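Long-range contact in lipolytic enzyme, g-d-s-l (PDB 2W47), which carries a family 6 carbohydrate-binding module, the beta-sandwich domain modelled here with a calcium ion and a bound glycan: residues A2-I14 and G120-N132. Sequence-based numbering, arbitrary orientation. Where two conformers were deposited one is given.
Sequences ASPVIYQAEDAII and GPNVDYLKVFSAN. With AQA (4-deoxy-beta-L-threo-hex-4-enopyranuronic acid), chain B.
Val-5 and Tyr-7 are each joined to the antiparallel strand 122-130 by a pair of backbone hydrogen bonds, Val-5 to Val-128 and Tyr-7 to Leu-126. The shortest runs from Tyr-7 N to Leu-126 O, 2.7 Å. Past the last pair the ladder frays: Ala-9 N gives Asp-124 O only a weak bond of 3.4 Å (131° at the hydrogen) and also donates to Gln-8 OE1, as the chain turns into a short 3-10 segment. At the opposite end, one water bridges Ala-2 O and Ser-130 N.

Apolar contacts follow the strand alternation. On the face shared by Ile-6, Gln-8, Tyr-125 and Lys-127, the beta-branched Ile-6, in the conformer given, lays CG2 over one face of the Tyr-125 ring as a CH-pi contact, 4.1 Å from the centroid. With CG between its backbone N and carbonyl carbon (chi1 61°), Tyr-125 holds the first ring atoms close to that methyl. Pro-4 lies alongside the extended Lys-127, its CB 3.6 Å from Lys-127 CE, so the lysine's aliphatic stem serves as apolar surface. Pro-4 CB also meets Phe-129 CB at 3.9 Å. On the other face, Tyr-7 brings CE2 to 3.7 Å from Val-128 CG2, while Leu-126 O lies at the ring edge; the Tyr-7 OH is hydrogen-bonded to Asn-47 N.

Polar side chains meet around the frayed end. Gln-8 NE2 bonds to Thr-27, which also binds Asp-124, itself salt-bridged to Arg-59. Farther along strand 122-130, Asn-122 ND2 donates to O3 of 4-deoxy-beta-L-threo-hex-4-enopyranuronic acid at 2.9 Å, an amide well suited to a sugar hydroxyl. Pairing of the outermost, N-terminal strand with a C-terminal strand forms one edge of a four-stranded antiparallel sheet in the family 6 beta-sandwich, and the C-terminal strand begins in its glycan pocket.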
loop_
_atom_site.group_PDB
_atom_site.type_symbol
_atom_site.label_atom_id
_atom_site.label_comp_id
_atom_site.label_asym_id
_atom_site.label_seq_id
_atom_site.Cartn_x
_atom_site.Cartn_y
_atom_site.Cartn_z
ATOM N N ALA A 2 -16.204 9.213 -10.521
ATOM C CA ALA A 2 -14.898 9.903 -10.308
ATOM C C ALA A 2 -13.722 9.022 -10.727
ATOM O O ALA A 2 -13.772 7.797 -10.595
ATOM C CB ALA A 2 -14.753 10.330 -8.852
ATOM N N SER A 3 -12.670 9.660 -11.234
ATOM C CA SER A 3 -11.438 8.978 -11.621
ATOM C C SER A 3 -10.723 8.434 -10.383
ATOM O O SER A 3 -10.870 8.994 -9.293
ATOM C CB SER A 3 -10.512 9.946 -12.360
ATOM O OG SER A 3 -11.175 10.562 -13.451
ATOM N N PRO A 4 -9.951 7.339 -10.539
ATOM C CA PRO A 4 -9.185 6.866 -9.383
ATOM C C PRO A 4 -8.240 7.937 -8.851
ATOM O O PRO A 4 -7.731 8.770 -9.617
ATOM C CB PRO A 4 -8.387 5.690 -9.945
ATOM C CG PRO A 4 -9.161 5.233 -11.136
ATOM C CD PRO A 4 -9.743 6.483 -11.721
ATOM N N VAL A 5 -8.026 7.919 -7.542
ATOM C CA VAL A 5 -7.136 8.872 -6.901
ATOM C C VAL A 5 -5.856 8.137 -6.529
ATOM O O VAL A 5 -5.892 7.067 -5.912
ATOM C CB VAL A 5 -7.787 9.512 -5.664
ATOM C CG1 VAL A 5 -6.838 10.501 -5.007
ATOM C CG2 VAL A 5 -9.089 10.223 -6.055
ATOM N N ILE A 6 -4.732 8.698 -6.953
ATOM C CA ILE A 6 -3.439 8.121 -6.623
ATOM C C ILE A 6 -2.828 8.862 -5.440
ATOM O O ILE A 6 -2.690 10.089 -5.450
ATOM C CB ILE A 6 -2.486 8.088 -7.841
ATOM C CG1 ILE A 6 -2.980 7.057 -8.869
ATOM C CG2 ILE A 6 -1.060 7.774 -7.397
ATOM C CD1 ILE A 6 -2.136 6.955 -10.131
ATOM N N TYR A 7 -2.504 8.091 -4.407
ATOM C CA TYR A 7 -1.847 8.594 -3.210
ATOM C C TYR A 7 -0.376 8.251 -3.352
ATOM O O TYR A 7 0.021 7.089 -3.211
ATOM C CB TYR A 7 -2.483 7.973 -1.959
ATOM C CG TYR A 7 -3.881 8.489 -1.758
ATOM C CD1 TYR A 7 -4.121 9.632 -0.996
ATOM C CD2 TYR A 7 -4.966 7.879 -2.388
ATOM C CE1 TYR A 7 -5.407 10.133 -0.841
ATOM C CE2 TYR A 7 -6.254 8.374 -2.240
ATOM C CZ TYR A 7 -6.466 9.500 -1.472
ATOM O OH TYR A 7 -7.735 10.012 -1.314
ATOM N N GLN A 8 0.430 9.257 -3.687
ATOM C CA GLN A 8 1.833 9.016 -3.989
ATOM C C GLN A 8 2.669 8.762 -2.738
ATOM O O GLN A 8 2.295 9.153 -1.636
ATOM C CB GLN A 8 2.439 10.172 -4.806
ATOM C CG GLN A 8 2.288 10.007 -6.328
ATOM C CD GLN A 8 3.132 8.869 -6.865
ATOM O OE1 GLN A 8 4.022 8.370 -6.171
ATOM N NE2 GLN A 8 2.861 8.452 -8.102
ATOM N N ALA A 9 3.810 8.110 -2.930
ATOM C CA ALA A 9 4.718 7.772 -1.832
ATOM C C ALA A 9 5.045 8.985 -0.956
ATOM O O ALA A 9 5.025 8.892 0.282
ATOM C CB ALA A 9 6.007 7.151 -2.384
ATOM N N GLU A 10 5.322 10.121 -1.596
ATOM C CA GLU A 10 5.770 11.318 -0.872
ATOM C C GLU A 10 4.691 11.886 0.057
ATOM O O GLU A 10 4.989 12.685 0.951
ATOM C CB GLU A 10 6.270 12.407 -1.850
ATOM C CG GLU A 10 5.136 13.077 -2.659
ATOM C CD GLU A 10 5.547 13.835 -3.925
ATOM O OE1 GLU A 10 4.662 14.009 -4.792
ATOM O OE2 GLU A 10 6.712 14.256 -4.075
ATOM N N ASP A 11 3.439 11.485 -0.153
ATOM C CA ASP A 11 2.335 12.013 0.654
ATOM C C ASP A 11 1.941 11.113 1.821
ATOM O O ASP A 11 1.063 11.452 2.624
ATOM C CB ASP A 11 1.150 12.359 -0.231
ATOM C CG ASP A 11 1.433 13.574 -1.114
ATOM O OD1 ASP A 11 2.008 14.569 -0.611
ATOM O OD2 ASP A 11 1.115 13.526 -2.310
ATOM N N ALA A 12 2.616 9.974 1.925
ATOM C CA ALA A 12 2.403 9.068 3.033
ATOM C C ALA A 12 3.115 9.557 4.281
ATOM O O ALA A 12 4.058 10.344 4.214
ATOM C CB ALA A 12 2.909 7.684 2.671
ATOM N N ILE A 13 2.637 9.079 5.419
ATOM C CA ILE A 13 3.370 9.133 6.666
ATOM C C ILE A 13 4.063 7.786 6.764
ATOM O O ILE A 13 3.419 6.741 6.615
ATOM C CB ILE A 13 2.407 9.363 7.847
ATOM C CG1 ILE A 13 1.770 10.751 7.716
ATOM C CG2 ILE A 13 3.113 9.174 9.198
ATOM C CD1 ILE A 13 0.395 10.879 8.367
ATOM N N ILE A 14 5.378 7.801 6.945
ATOM C CA ILE A 14 6.133 6.553 6.951
ATOM C C ILE A 14 6.917 6.396 8.245
ATOM O O ILE A 14 7.346 7.387 8.858
ATOM C CB ILE A 14 7.025 6.398 5.687
ATOM C CG1 ILE A 14 8.176 7.413 5.681
ATOM C CG2 ILE A 14 6.163 6.493 4.420
ATOM C CD1 ILE A 14 9.054 7.341 4.435
ATOM N N GLY A 120 8.616 -4.676 4.331
ATOM C CA GLY A 120 7.570 -4.650 3.319
ATOM C C GLY A 120 8.155 -4.564 1.925
ATOM O O GLY A 120 9.361 -4.333 1.771
ATOM N N PRO A 121 7.305 -4.723 0.899
ATOM C CA PRO A 121 7.748 -4.528 -0.474
ATOM C C PRO A 121 8.066 -3.050 -0.687
ATOM O O PRO A 121 7.671 -2.199 0.122
ATOM C CB PRO A 121 6.505 -4.895 -1.292
ATOM C CG PRO A 121 5.363 -4.540 -0.396
ATOM C CD PRO A 121 5.852 -4.973 0.968
ATOM N N ASN A 122 8.763 -2.741 -1.771
ATOM C CA ASN A 122 8.855 -1.343 -2.190
ATOM C C ASN A 122 7.501 -0.920 -2.728
ATOM O O ASN A 122 6.868 -1.669 -3.479
ATOM C CB ASN A 122 9.931 -1.154 -3.246
ATOM C CG ASN A 122 11.330 -1.272 -2.684
ATOM O OD1 ASN A 122 11.540 -1.250 -1.470
ATOM N ND2 ASN A 122 12.316 -1.392 -3.579
ATOM N N VAL A 123 7.034 0.262 -2.331
ATOM C CA VAL A 123 5.669 0.699 -2.668
ATOM C C VAL A 123 5.691 2.045 -3.390
ATOM O O VAL A 123 6.191 3.059 -2.861
ATOM C CB VAL A 123 4.748 0.775 -1.424
ATOM C CG1 VAL A 123 3.377 1.285 -1.815
ATOM C CG2 VAL A 123 4.622 -0.609 -0.760
ATOM N N ASP A 124 5.160 2.043 -4.606
ATOM C CA ASP A 124 5.154 3.213 -5.469
ATOM C C ASP A 124 4.046 4.195 -5.090
ATOM O O ASP A 124 4.273 5.414 -5.007
ATOM C CB ASP A 124 4.960 2.736 -6.915
ATOM C CG ASP A 124 5.114 3.838 -7.929
ATOM O OD1 ASP A 124 5.839 4.815 -7.660
ATOM O OD2 ASP A 124 4.527 3.701 -9.025
ATOM N N TYR A 125 2.847 3.659 -4.884
ATOM C CA TYR A 125 1.667 4.447 -4.547
ATOM C C TYR A 125 0.532 3.552 -4.096
ATOM O O TYR A 125 0.607 2.321 -4.222
ATOM C CB TYR A 125 1.207 5.313 -5.733
ATOM C CG TYR A 125 0.797 4.593 -7.005
ATOM C CD1 TYR A 125 -0.341 3.781 -7.048
ATOM C CD2 TYR A 125 1.497 4.797 -8.185
ATOM C CE1 TYR A 125 -0.737 3.151 -8.229
ATOM C CE2 TYR A 125 1.107 4.183 -9.367
ATOM C CZ TYR A 125 -0.010 3.360 -9.378
ATOM O OH TYR A 125 -0.412 2.739 -10.542
ATOM N N LEU A 126 -0.510 4.188 -3.570
ATOM C CA LEU A 126 -1.782 3.552 -3.300
ATOM C C LEU A 126 -2.804 4.213 -4.210
ATOM O O LEU A 126 -2.925 5.433 -4.224
ATOM C CB LEU A 126 -2.172 3.748 -1.833
ATOM C CG LEU A 126 -3.599 3.368 -1.427
ATOM C CD1 LEU A 126 -3.835 1.869 -1.525
ATOM C CD2 LEU A 126 -3.906 3.871 -0.025
ATOM N N LYS A 127 -3.526 3.401 -4.970
ATOM C CA LYS A 127 -4.570 3.866 -5.873
ATOM C C LYS A 127 -5.912 3.478 -5.274
ATOM O O LYS A 127 -6.113 2.328 -4.885
ATOM C CB LYS A 127 -4.378 3.198 -7.228
ATOM C CG LYS A 127 -5.454 3.497 -8.272
ATOM C CD LYS A 127 -5.164 2.693 -9.540
ATOM C CE LYS A 127 -6.148 2.976 -10.653
ATOM N NZ LYS A 127 -5.752 2.241 -11.886
ATOM N N VAL A 128 -6.832 4.439 -5.203
ATOM C CA VAL A 128 -8.119 4.237 -4.545
ATOM C C VAL A 128 -9.226 4.625 -5.510
ATOM O O VAL A 128 -9.202 5.704 -6.104
ATOM C CB VAL A 128 -8.230 5.066 -3.225
ATOM C CG1 VAL A 128 -9.560 4.840 -2.500
ATOM C CG2 VAL A 128 -7.065 4.729 -2.294
ATOM N N PHE A 129 -10.196 3.731 -5.667
ATOM C CA PHE A 129 -11.368 4.042 -6.478
ATOM C C PHE A 129 -12.590 3.322 -5.948
ATOM O O PHE A 129 -12.485 2.320 -5.238
ATOM C CB PHE A 129 -11.134 3.781 -7.980
ATOM C CG PHE A 129 -10.712 2.377 -8.320
ATOM C CD1 PHE A 129 -9.367 2.024 -8.348
ATOM C CD2 PHE A 129 -11.661 1.416 -8.666
ATOM C CE1 PHE A 129 -8.977 0.725 -8.681
ATOM C CE2 PHE A 129 -11.279 0.118 -8.993
ATOM C CZ PHE A 129 -9.935 -0.222 -9.009
ATOM N N SER A 130 -13.758 3.862 -6.275
ATOM C CA SER A 130 -15.014 3.297 -5.830
ATOM C C SER A 130 -15.211 1.927 -6.468
ATOM O O SER A 130 -14.935 1.745 -7.647
ATOM C CB SER A 130 -16.154 4.239 -6.204
ATOM O OG SER A 130 -17.410 3.723 -5.807
ATOM N N ALA A 131 -15.653 0.966 -5.665
ATOM C CA ALA A 131 -15.882 -0.390 -6.151
ATOM C C ALA A 131 -17.140 -0.933 -5.494
ATOM O O ALA A 131 -17.127 -1.987 -4.841
ATOM C CB ALA A 131 -14.665 -1.273 -5.857
ATOM N N ASN A 132 -18.239 -0.202 -5.665
ATOM C CA ASN A 132 -19.481 -0.573 -4.993
ATOM C C ASN A 132 -20.041 -1.921 -5.430
ATOM O O ASN A 132 -20.781 -2.540 -4.673
ATOM C CB ASN A 132 -20.538 0.530 -5.083
ATOM C CG ASN A 132 -20.248 1.688 -4.141
ATOM O OD1 ASN A 132 -20.155 2.833 -4.572
ATOM N ND2 ASN A 132 -20.089 1.390 -2.851
HETATM O O6A AQA B . 15.402 -5.730 0.259
HETATM C C6 AQA B . 14.956 -4.596 -0.069
HETATM O O6B AQA B . 13.965 -4.071 0.502
HETATM C C5 AQA B . 15.551 -3.932 -1.061
HETATM O O5 AQA B . 16.673 -4.597 -1.712
HETATM C C4 AQA B . 15.109 -2.717 -1.460
HETATM C C3 AQA B . 15.930 -1.885 -2.426
HETATM O O3 AQA B . 15.116 -0.938 -3.132
HETATM C C2 AQA B . 16.596 -2.839 -3.409
HETATM O O2 AQA B . 17.411 -2.127 -4.342
HETATM C C1 AQA B . 17.452 -3.847 -2.650
HETATM O O HOH W 1 -13.908 6.166 -8.032
#